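Local coordinates for protein catalase (Bacillus pumilus, PDB 4QOO) that probably breaks hydrogen peroxide down to water and oxygen at a buried heme, at residues S104-R109 and Q241-D246; D110-A115 and A189-M194. All coordinates share one frame; numbering follows the deposited sequence.

Contact 1. Residues S104-R109 and Q241-D246; sequences SPETLR and QHATRD. With RCO (resorcinol), chain G.
The carboxylate of E106 meets the first turn of helix 242-252 and is gripped there through both oxygens. Hydrogen bonds come first. The backbone N of T244 donates to E106 OE1 over 2.8 Å, nearly straight at 168°. T244 OG1 donates to E106 OE2 over 2.7 Å. Each oxygen is met on its syn side, so one threonine fixes the carboxylate at two points. OE2 has a second partner, Y191 OH. The E106 chain is extended beyond CG (chi2 173°), which carries the acid across to the helix start just after the N-cap residue Q241. Two neighbours are hydrogen-bonded outside the contact: T107 OG1 to Q236, and H242 NE2 to A189 O.

Packing does the rest. A243 CB sits 3.5 Å from E106 OE1 and also lies over one face of the H242 ring. The edge of that ring turns to the backbone of the loop, with H242 CE1 3.4 Å from E106 O. T107 CG2 approaches H242 ND1 obliquely at 3.7 Å.

Replacing E106 by alanine removes the carboxylate, and the T244 amide and hydroxyl and the Y191 hydroxyl would probably be left without their carboxylate acceptors, with a gap opened beside A243. The contact is buried, and a negative carboxylate at this helix N-terminus is likely to be favoured by the helix dipole.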
ATOM      1  N   SER A 104      -5.006  -5.727 -23.432  1.00 19.01           N
ATOM      2  CA  SER A 104      -4.329  -6.169 -24.678  1.00 19.85           C
ATOM      3  C   SER A 104      -5.168  -7.176 -25.423  1.00 20.46           C
ATOM      4  O   SER A 104      -6.034  -7.879 -24.868  1.00 21.34           O
ATOM      5  CB  SER A 104      -2.923  -6.703 -24.329  1.00 19.61           C
ATOM      6  OG  SER A 104      -2.962  -7.872 -23.500  1.00 21.69           O
ATOM      7  N   PRO A 105      -4.935  -7.286 -26.733  1.00 22.24           N
ATOM      8  CA  PRO A 105      -5.746  -8.214 -27.519  1.00 23.15           C
ATOM      9  C   PRO A 105      -5.509  -9.718 -27.217  1.00 22.73           C
ATOM     10  O   PRO A 105      -4.430 -10.138 -26.784  1.00 23.46           O
ATOM     11  CB  PRO A 105      -5.293  -7.908 -28.963  1.00 23.10           C
ATOM     12  CG  PRO A 105      -4.757  -6.526 -28.910  1.00 22.43           C
ATOM     13  CD  PRO A 105      -4.041  -6.477 -27.598  1.00 21.76           C
ATOM     14  N   GLU A 106      -6.547 -10.502 -27.449  1.00 22.04           N
ATOM     15  CA  GLU A 106      -6.512 -11.905 -27.189  1.00 23.79           C
ATOM     16  C   GLU A 106      -6.144 -12.737 -28.443  1.00 24.51           C
ATOM     17  O   GLU A 106      -6.240 -13.960 -28.445  1.00 24.63           O
ATOM     18  CB  GLU A 106      -7.836 -12.358 -26.559  1.00 22.64           C
ATOM     19  CG  GLU A 106      -7.926 -11.941 -25.091  1.00 22.58           C
ATOM     20  CD  GLU A 106      -9.282 -12.231 -24.502  1.00 22.58           C
ATOM     21  OE1 GLU A 106     -10.301 -12.004 -25.177  1.00 22.89           O
ATOM     22  OE2 GLU A 106      -9.351 -12.531 -23.268  1.00 23.44           O
ATOM     23  N   THR A 107      -5.739 -12.014 -29.478  1.00 23.96           N
ATOM     24  CA  THR A 107      -5.307 -12.545 -30.812  1.00 24.49           C
ATOM     25  C   THR A 107      -3.778 -12.551 -30.949  1.00 25.70           C
ATOM     26  O   THR A 107      -3.235 -12.882 -32.021  1.00 29.26           O
ATOM     27  CB  THR A 107      -5.847 -11.605 -31.915  1.00 23.59           C
ATOM     28  OG1 THR A 107      -5.636 -10.274 -31.515  1.00 22.34           O
ATOM     29  CG2 THR A 107      -7.332 -11.799 -32.169  1.00 23.92           C
ATOM     30  N   LEU A 108      -3.041 -12.199 -29.880  1.00 23.29           N
ATOM     31  CA  LEU A 108      -1.568 -12.250 -29.926  1.00 24.29           C
ATOM     32  C   LEU A 108      -1.033 -13.674 -29.699  1.00 23.27           C
ATOM     33  O   LEU A 108      -1.655 -14.460 -28.957  1.00 25.72           O
ATOM     34  CB  LEU A 108      -0.982 -11.333 -28.871  1.00 22.82           C
ATOM     35  CG  LEU A 108      -1.532  -9.873 -28.851  1.00 24.35           C
ATOM     36  CD1 LEU A 108      -0.730  -9.102 -27.815  1.00 23.74           C
ATOM     37  CD2 LEU A 108      -1.407  -9.222 -30.223  1.00 26.51           C
ATOM     38  N   ARG A 109       0.150 -13.997 -30.252  1.00 24.59           N
ATOM     39  CA  ARG A 109       0.871 -15.231 -29.924  1.00 25.44           C
ATOM     40  C   ARG A 109       1.361 -15.230 -28.469  1.00 26.37           C
ATOM     41  O   ARG A 109       1.787 -14.205 -27.928  1.00 26.42           O
ATOM     42  CB  ARG A 109       2.072 -15.415 -30.893  1.00 25.60           C
ATOM     43  CG  ARG A 109       2.928 -16.658 -30.657  1.00 26.48           C
ATOM     44  CD  ARG A 109       3.932 -16.971 -31.782  1.00 29.37           C
ATOM     45  NE  ARG A 109       3.401 -16.779 -33.142  1.00 30.54           N
ATOM     46  CZ  ARG A 109       2.595 -17.617 -33.792  1.00 33.04           C
ATOM     47  NH1 ARG A 109       2.253 -18.810 -33.301  1.00 34.55           N
ATOM     48  NH2 ARG A 109       2.153 -17.276 -34.970  1.00 34.04           N
ATOM     49  N   GLN A 241     -11.044  -8.392 -27.642  1.00 25.23           N
ATOM     50  CA  GLN A 241     -11.352  -9.250 -26.532  1.00 25.14           C
ATOM     51  C   GLN A 241     -12.211 -10.440 -26.915  1.00 25.21           C
ATOM     52  O   GLN A 241     -13.161 -10.793 -26.219  1.00 24.41           O
ATOM     53  CB  GLN A 241     -11.949  -8.419 -25.359  1.00 24.84           C
ATOM     54  CG  GLN A 241     -13.295  -7.823 -25.660  1.00 26.00           C
ATOM     55  CD  GLN A 241     -13.272  -6.295 -25.831  1.00 26.97           C
ATOM     56  OE1 GLN A 241     -13.044  -5.539 -24.892  1.00 27.79           O
ATOM     57  NE2 GLN A 241     -13.524  -5.847 -27.041  1.00 27.98           N
ATOM     58  N   HIS A 242     -11.892 -11.057 -28.057  1.00 24.55           N
ATOM     59  CA  HIS A 242     -12.812 -12.023 -28.615  1.00 25.81           C
ATOM     60  C   HIS A 242     -12.919 -13.288 -27.767  1.00 25.03           C
ATOM     61  O   HIS A 242     -13.964 -13.969 -27.741  1.00 24.89           O
ATOM     62  CB  HIS A 242     -12.417 -12.350 -30.027  1.00 25.15           C
ATOM     63  CG  HIS A 242     -11.315 -13.365 -30.116  1.00 26.53           C
ATOM     64  ND1 HIS A 242      -9.992 -13.067 -29.854  1.00 24.82           N
ATOM     65  CD2 HIS A 242     -11.348 -14.682 -30.425  1.00 27.63           C
ATOM     66  CE1 HIS A 242      -9.264 -14.161 -29.988  1.00 27.23           C
ATOM     67  NE2 HIS A 242     -10.065 -15.167 -30.300  1.00 27.36           N
ATOM     68  N   ALA A 243     -11.846 -13.670 -27.083  1.00 24.98           N
ATOM     69  CA  ALA A 243     -11.879 -14.890 -26.304  1.00 24.56           C
ATOM     70  C   ALA A 243     -12.657 -14.692 -25.013  1.00 23.65           C
ATOM     71  O   ALA A 243     -13.404 -15.572 -24.596  1.00 25.61           O
ATOM     72  CB  ALA A 243     -10.467 -15.359 -25.998  1.00 25.95           C
ATOM     73  N   THR A 244     -12.480 -13.537 -24.386  1.00 22.37           N
ATOM     74  CA  THR A 244     -13.276 -13.194 -23.224  1.00 22.78           C
ATOM     75  C   THR A 244     -14.786 -13.185 -23.612  1.00 23.17           C
ATOM     76  O   THR A 244     -15.650 -13.671 -22.878  1.00 22.11           O
ATOM     77  CB  THR A 244     -12.838 -11.812 -22.655  1.00 21.72           C
ATOM     78  OG1 THR A 244     -11.612 -11.927 -21.923  1.00 20.23           O
ATOM     79  CG2 THR A 244     -13.840 -11.289 -21.748  1.00 23.69           C
ATOM     80  N   ARG A 245     -15.100 -12.571 -24.748  1.00 22.84           N
ATOM     81  CA  ARG A 245     -16.463 -12.532 -25.209  1.00 26.24           C
ATOM     82  C   ARG A 245     -17.031 -13.926 -25.430  1.00 25.55           C
ATOM     83  O   ARG A 245     -18.137 -14.237 -24.973  1.00 25.63           O
ATOM     84  CB  ARG A 245     -16.554 -11.701 -26.505  1.00 26.26           C
ATOM     85  CG  ARG A 245     -17.963 -11.420 -26.980  1.00 27.86           C
ATOM     86  CD  ARG A 245     -17.910 -10.857 -28.400  1.00 30.40           C
ATOM     87  NE  ARG A 245     -17.066  -9.648 -28.501  1.00 30.47           N
ATOM     88  CZ  ARG A 245     -17.502  -8.407 -28.284  1.00 31.20           C
ATOM     89  NH1 ARG A 245     -18.720  -8.187 -27.865  1.00 30.19           N
ATOM     90  NH2 ARG A 245     -16.718  -7.363 -28.489  1.00 32.68           N
ATOM     91  N   ASP A 246     -16.251 -14.750 -26.101  1.00 26.05           N
ATOM     92  CA  ASP A 246     -16.681 -16.087 -26.491  1.00 27.04           C
ATOM     93  C   ASP A 246     -16.995 -16.901 -25.260  1.00 26.18           C
ATOM     94  O   ASP A 246     -18.018 -17.554 -25.201  1.00 26.87           O
ATOM     95  CB  ASP A 246     -15.600 -16.744 -27.303  1.00 26.31           C
ATOM     96  CG  ASP A 246     -15.851 -18.235 -27.536  1.00 30.42           C
ATOM     97  OD1 ASP A 246     -16.514 -18.585 -28.547  1.00 28.93           O
ATOM     98  OD2 ASP A 246     -15.389 -19.032 -26.700  1.00 29.94           O
TER
HETATM   99  C1  RCO G 503       5.584 -15.316 -26.474  1.00 33.22           C
HETATM  100  C2  RCO G 503       5.015 -14.407 -27.348  1.00 33.41           C
HETATM  101  C3  RCO G 503       5.650 -14.145 -28.604  1.00 35.28           C
HETATM  102  C4  RCO G 503       6.849 -14.753 -28.943  1.00 32.55           C
HETATM  103  C5  RCO G 503       7.392 -15.621 -28.063  1.00 32.89           C
HETATM  104  C6  RCO G 503       6.770 -15.905 -26.851  1.00 33.31           C
HETATM  105  O1  RCO G 503       5.049 -15.718 -25.283  1.00 33.63           O
HETATM  106  O3  RCO G 503       5.132 -13.258 -29.484  1.00 37.19           O

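Contact 2. Residues D110-A115 and A189-M194. With RCO (resorcinol), chain G; HEM (protoporphyrin IX containing Fe), chain E.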
ATOM      1  N   ASP A 110       1.186 -16.348 -27.808  1.00 24.80           N
ATOM      2  CA  ASP A 110       1.514 -16.479 -26.363  1.00 25.84           C
ATOM      3  C   ASP A 110       1.034 -17.859 -25.941  1.00 22.63           C
ATOM      4  O   ASP A 110      -0.021 -18.323 -26.415  1.00 24.32           O
ATOM      5  CB  ASP A 110       0.739 -15.435 -25.489  1.00 23.16           C
ATOM      6  CG  ASP A 110       1.627 -14.330 -24.838  1.00 25.54           C
ATOM      7  OD1 ASP A 110       2.909 -14.317 -24.946  1.00 27.08           O
ATOM      8  OD2 ASP A 110       0.980 -13.373 -24.191  1.00 24.92           O
ATOM      9  N   PRO A 111       1.668 -18.426 -24.920  1.00 22.33           N
ATOM     10  CA  PRO A 111       0.935 -19.454 -24.178  1.00 22.49           C
ATOM     11  C   PRO A 111      -0.349 -18.908 -23.594  1.00 24.01           C
ATOM     12  O   PRO A 111      -0.458 -17.696 -23.411  1.00 22.48           O
ATOM     13  CB  PRO A 111       1.888 -19.816 -23.045  1.00 21.92           C
ATOM     14  CG  PRO A 111       3.191 -19.270 -23.459  1.00 23.07           C
ATOM     15  CD  PRO A 111       2.919 -18.068 -24.239  1.00 22.33           C
ATOM     16  N   ARG A 112      -1.307 -19.780 -23.320  1.00 24.95           N
ATOM     17  CA  ARG A 112      -2.499 -19.367 -22.615  1.00 24.54           C
ATOM     18  C   ARG A 112      -2.521 -20.027 -21.220  1.00 22.52           C
ATOM     19  O   ARG A 112      -2.267 -21.212 -21.088  1.00 24.13           O
ATOM     20  CB  ARG A 112      -3.730 -19.812 -23.420  1.00 24.43           C
ATOM     21  CG  ARG A 112      -4.375 -18.712 -24.242  1.00 24.67           C
ATOM     22  CD  ARG A 112      -3.400 -18.067 -25.202  1.00 23.02           C
ATOM     23  NE  ARG A 112      -4.041 -17.090 -26.074  1.00 22.60           N
ATOM     24  CZ  ARG A 112      -3.400 -16.435 -27.046  1.00 23.96           C
ATOM     25  NH1 ARG A 112      -2.088 -16.616 -27.232  1.00 24.05           N
ATOM     26  NH2 ARG A 112      -4.036 -15.568 -27.805  1.00 23.23           N
ATOM     27  N   GLY A 113      -2.795 -19.215 -20.213  1.00 20.45           N
ATOM     28  CA  GLY A 113      -3.052 -19.732 -18.854  1.00 20.52           C
ATOM     29  C   GLY A 113      -4.331 -20.507 -18.754  1.00 20.47           C
ATOM     30  O   GLY A 113      -5.354 -20.170 -19.406  1.00 21.33           O
ATOM     31  N   PHE A 114      -4.311 -21.479 -17.855  1.00 20.61           N
ATOM     32  CA  PHE A 114      -5.398 -22.407 -17.655  1.00 21.68           C
ATOM     33  C   PHE A 114      -5.311 -22.784 -16.192  1.00 20.59           C
ATOM     34  O   PHE A 114      -4.725 -23.773 -15.799  1.00 20.21           O
ATOM     35  CB  PHE A 114      -5.183 -23.649 -18.576  1.00 22.55           C
ATOM     36  CG  PHE A 114      -6.396 -24.480 -18.791  1.00 23.99           C
ATOM     37  CD1 PHE A 114      -7.206 -24.903 -17.723  1.00 27.29           C
ATOM     38  CD2 PHE A 114      -6.685 -24.995 -20.060  1.00 25.58           C
ATOM     39  CE1 PHE A 114      -8.313 -25.728 -17.956  1.00 28.05           C
ATOM     40  CE2 PHE A 114      -7.781 -25.793 -20.287  1.00 26.16           C
ATOM     41  CZ  PHE A 114      -8.623 -26.150 -19.244  1.00 26.37           C
ATOM     42  N   ALA A 115      -5.883 -21.929 -15.343  1.00 20.45           N
ATOM     43  CA  ALA A 115      -5.701 -22.005 -13.908  1.00 19.32           C
ATOM     44  C   ALA A 115      -7.022 -22.493 -13.301  1.00 18.53           C
ATOM     45  O   ALA A 115      -8.030 -21.853 -13.497  1.00 20.10           O
ATOM     46  CB  ALA A 115      -5.300 -20.637 -13.360  1.00 18.40           C
ATOM     47  N   ALA A 189      -7.845 -20.385 -30.910  1.00 24.49           N
ATOM     48  CA  ALA A 189      -8.961 -19.668 -31.498  1.00 26.09           C
ATOM     49  C   ALA A 189      -9.752 -18.919 -30.412  1.00 26.18           C
ATOM     50  O   ALA A 189     -10.333 -17.870 -30.683  1.00 25.97           O
ATOM     51  CB  ALA A 189      -9.881 -20.624 -32.241  1.00 28.23           C
ATOM     52  N   ASN A 190      -9.820 -19.548 -29.237  1.00 24.13           N
ATOM     53  CA  ASN A 190     -10.486 -18.995 -28.099  1.00 25.07           C
ATOM     54  C   ASN A 190     -10.096 -19.861 -26.897  1.00 24.85           C
ATOM     55  O   ASN A 190      -9.261 -20.769 -27.021  1.00 28.27           O
ATOM     56  CB  ASN A 190     -12.008 -18.912 -28.366  1.00 25.61           C
ATOM     57  CG  ASN A 190     -12.587 -20.244 -28.707  1.00 27.82           C
ATOM     58  OD1 ASN A 190     -12.498 -21.180 -27.896  1.00 29.09           O
ATOM     59  ND2 ASN A 190     -13.143 -20.378 -29.930  1.00 27.40           N
ATOM     60  N   TYR A 191     -10.683 -19.612 -25.734  1.00 25.24           N
ATOM     61  CA  TYR A 191     -10.283 -20.347 -24.546  1.00 25.00           C
ATOM     62  C   TYR A 191     -10.922 -21.730 -24.455  1.00 27.05           C
ATOM     63  O   TYR A 191     -10.443 -22.565 -23.695  1.00 28.70           O
ATOM     64  CB  TYR A 191     -10.631 -19.515 -23.272  1.00 25.11           C
ATOM     65  CG  TYR A 191      -9.860 -18.215 -23.121  1.00 24.40           C
ATOM     66  CD1 TYR A 191      -8.478 -18.148 -23.307  1.00 25.03           C
ATOM     67  CD2 TYR A 191     -10.526 -17.033 -22.731  1.00 24.01           C
ATOM     68  CE1 TYR A 191      -7.778 -16.960 -23.110  1.00 24.39           C
ATOM     69  CE2 TYR A 191      -9.843 -15.856 -22.511  1.00 23.51           C
ATOM     70  CZ  TYR A 191      -8.479 -15.782 -22.707  1.00 25.20           C
ATOM     71  OH  TYR A 191      -7.829 -14.571 -22.527  1.00 23.29           O
ATOM     72  N   ALA A 192     -12.050 -21.931 -25.155  1.00 25.50           N
ATOM     73  CA  ALA A 192     -12.813 -23.178 -25.086  1.00 27.01           C
ATOM     74  C   ALA A 192     -12.193 -24.253 -25.968  1.00 25.88           C
ATOM     75  O   ALA A 192     -12.097 -25.397 -25.573  1.00 27.96           O
ATOM     76  CB  ALA A 192     -14.262 -22.936 -25.460  1.00 28.23           C
ATOM     77  N   GLU A 193     -11.610 -23.852 -27.088  1.00 25.81           N
ATOM     78  CA  GLU A 193     -11.147 -24.803 -28.116  1.00 28.15           C
ATOM     79  C   GLU A 193      -9.619 -24.928 -27.997  1.00 27.28           C
ATOM     80  O   GLU A 193      -8.883 -24.627 -28.899  1.00 25.63           O
ATOM     81  CB  GLU A 193     -11.590 -24.336 -29.494  1.00 28.81           C
ATOM     82  CG  GLU A 193     -13.098 -24.383 -29.735  1.00 28.89           C
ATOM     83  CD  GLU A 193     -13.485 -23.902 -31.100  1.00 31.07           C
ATOM     84  OE1 GLU A 193     -13.979 -22.767 -31.203  1.00 35.29           O
ATOM     85  OE2 GLU A 193     -13.359 -24.636 -32.099  1.00 33.44           O
ATOM     86  N   MET A 194      -9.197 -25.356 -26.832  1.00 27.80           N
ATOM     87  CA  MET A 194      -7.839 -25.167 -26.311  1.00 26.78           C
ATOM     88  C   MET A 194      -7.498 -26.277 -25.358  1.00 26.07           C
ATOM     89  O   MET A 194      -8.332 -26.717 -24.563  1.00 27.15           O
ATOM     90  CB  MET A 194      -7.776 -23.822 -25.572  1.00 26.91           C
ATOM     91  CG  MET A 194      -6.403 -23.376 -25.192  1.00 27.25           C
ATOM     92  SD  MET A 194      -6.497 -21.773 -24.287  1.00 26.26           S
ATOM     93  CE  MET A 194      -7.147 -22.134 -22.676  1.00 28.98           C
TER
HETATM   94  C1  RCO G 503       5.584 -15.316 -26.474  1.00 33.22           C
HETATM   95  C2  RCO G 503       5.015 -14.407 -27.348  1.00 33.41           C
HETATM   96  C3  RCO G 503       5.650 -14.145 -28.604  1.00 35.28           C
HETATM   97  C4  RCO G 503       6.849 -14.753 -28.943  1.00 32.55           C
HETATM   98  C5  RCO G 503       7.392 -15.621 -28.063  1.00 32.89           C
HETATM   99  C6  RCO G 503       6.770 -15.905 -26.851  1.00 33.31           C
HETATM  100  O1  RCO G 503       5.049 -15.718 -25.283  1.00 33.63           O
HETATM  101  O3  RCO G 503       5.132 -13.258 -29.484  1.00 37.19           O
HETATM  102  CHA HEM E 501       0.572 -16.089 -13.129  0.50 16.27           C
HETATM  103  CHB HEM E 501       5.130 -16.458 -11.629  0.50 17.00           C
HETATM  104  CHC HEM E 501       5.652 -20.329 -14.587  0.50 17.27           C
HETATM  105  CHD HEM E 501       0.895 -20.355 -15.413  0.50 17.29           C
HETATM  106  C1A HEM E 501       1.764 -15.848 -12.498  0.50 16.03           C
HETATM  107  C2A HEM E 501       1.986 -14.745 -11.629  0.50 15.14           C
HETATM  108  C3A HEM E 501       3.275 -14.841 -11.205  0.50 15.61           C
HETATM  109  C4A HEM E 501       3.836 -16.011 -11.811  0.50 16.93           C
HETATM  110  CMA HEM E 501       3.979 -13.927 -10.217  0.50 15.56           C
HETATM  111  CAA HEM E 501       0.946 -13.699 -11.229  0.50 14.18           C
HETATM  112  CBA HEM E 501      -0.116 -14.426 -10.354  0.50 13.99           C
HETATM  113  CGA HEM E 501      -1.123 -13.558  -9.577  0.50 13.52           C
HETATM  114  O1A HEM E 501      -2.123 -14.067  -9.020  0.50 12.70           O
HETATM  115  O2A HEM E 501      -0.904 -12.332  -9.465  0.50 13.61           O
HETATM  116  C1B HEM E 501       5.666 -17.555 -12.360  0.50 17.00           C
HETATM  117  C2B HEM E 501       7.030 -17.973 -12.244  0.50 17.13           C
HETATM  118  C3B HEM E 501       7.189 -19.012 -13.077  0.50 16.76           C
HETATM  119  C4B HEM E 501       5.865 -19.283 -13.683  0.50 16.97           C
HETATM  120  CMB HEM E 501       8.128 -17.389 -11.395  0.50 16.83           C
HETATM  121  CAB HEM E 501       8.399 -19.831 -13.285  0.50 17.33           C
HETATM  122  CBB HEM E 501       9.360 -19.787 -12.362  0.50 18.06           C
HETATM  123  C1C HEM E 501       4.388 -20.699 -15.035  0.50 17.75           C
HETATM  124  C2C HEM E 501       4.047 -21.956 -15.528  0.50 18.17           C
HETATM  125  C3C HEM E 501       2.703 -21.939 -15.786  0.50 17.72           C
HETATM  126  C4C HEM E 501       2.205 -20.700 -15.396  0.50 17.66           C
HETATM  127  CMC HEM E 501       4.974 -23.085 -15.801  0.50 17.29           C
HETATM  128  CAC HEM E 501       1.885 -23.028 -16.213  0.50 18.18           C
HETATM  129  CBC HEM E 501       2.325 -24.226 -15.970  0.50 19.30           C
HETATM  130  C1D HEM E 501       0.471 -19.156 -14.840  0.50 16.74           C
HETATM  131  C2D HEM E 501      -0.930 -18.762 -14.969  0.50 16.09           C
HETATM  132  C3D HEM E 501      -1.042 -17.566 -14.334  0.50 15.40           C
HETATM  133  C4D HEM E 501       0.319 -17.240 -13.846  0.50 16.05           C
HETATM  134  CMD HEM E 501      -1.947 -19.638 -15.675  0.50 15.67           C
HETATM  135  CAD HEM E 501      -2.307 -16.755 -14.213  0.50 15.29           C
HETATM  136  CBD HEM E 501      -3.154 -17.260 -13.014  0.50 14.60           C
HETATM  137  CGD HEM E 501      -4.380 -16.386 -12.920  0.50 14.69           C
HETATM  138  O1D HEM E 501      -5.369 -16.678 -13.648  0.50 14.93           O
HETATM  139  O2D HEM E 501      -4.341 -15.379 -12.130  0.50 13.41           O
HETATM  140  NA  HEM E 501       2.875 -16.637 -12.575  0.50 16.46           N
HETATM  141  NB  HEM E 501       5.046 -18.392 -13.187  0.50 16.62           N
HETATM  142  NC  HEM E 501       3.236 -20.009 -14.877  0.50 17.23           N
HETATM  143  ND  HEM E 501       1.189 -18.235 -14.166  0.50 16.66           N
HETATM  144 FE   HEM E 501       3.028 -18.325 -13.691  0.50 17.91          FE
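The Y191 ring turns an edge to the side chain of R112: R112 CG lies in the ring plane, 4.0 Å from Y191 CE1. The guanidinium and ring planes are 62° apart. The guanidinium has D110 N in plane at its edge. The F114 ring meets M194 CE obliquely, stacks on W218 and packs edge-to-face with W259. This is the start of strand 113-120 in the catalase beta-barrel, packed against the loop before strand 196-197. No hydrogen bond joins the two segments.

M194 fills the angle between R112 and F114. Its CG is anti to the backbone N (chi1 -170°), and the chain stays extended until it bends at chi3. This brings M194 SD to 3.5 Å from R112 CB and M194 CE to 3.9 Å from F114 CD2. The thioether crosses the R112 chain at about a right angle.

Polar bonds hold each segment, some to residues outside it. R112 NH1 donates to D110 O over 2.8 Å, close to the guanidinium plane. NH1 also bonds to L108 O and NH2 to E106 O, so backbone carbonyls hold the guanidinium in the preceding loop. In 189-194, N190 OD1 accepts from the backbone N of E193, an Asx motif. N190 ND2 donates to E193 OE1 almost in its own amide plane, and E193 OE2 forms a salt bridge with R225.

The ligands lie on the side of segment 110-115. G113 CA is 3.4 Å from the heme methyl CMD. Resorcinol O1 donates a hydrogen bond of 2.6 Å to D110 OD1.

Contact 2 is nested in the chain loop that contact 1 closes, and their centres lie about 10 Å apart. Segment 110-115 directly continues 104-109, while 189-194 packs against 241-246. Two probable hydrogen bonds join them: E106 OE2 to Y191 OH at 2.6 Å and H242 NE2 to A189 O at 2.7 Å. A243 CB also packs on Y191 CE2 at 3.6 Å. Resorcinol touches both contacts, through the R109 backbone in contact 1 and D110 in contact 2. The heme borders contact 2 at G113, whereas the E106 side chain stays about 11 Å from it, measured between the nearest atoms, E106 OE2 and the propionate oxygen O1D.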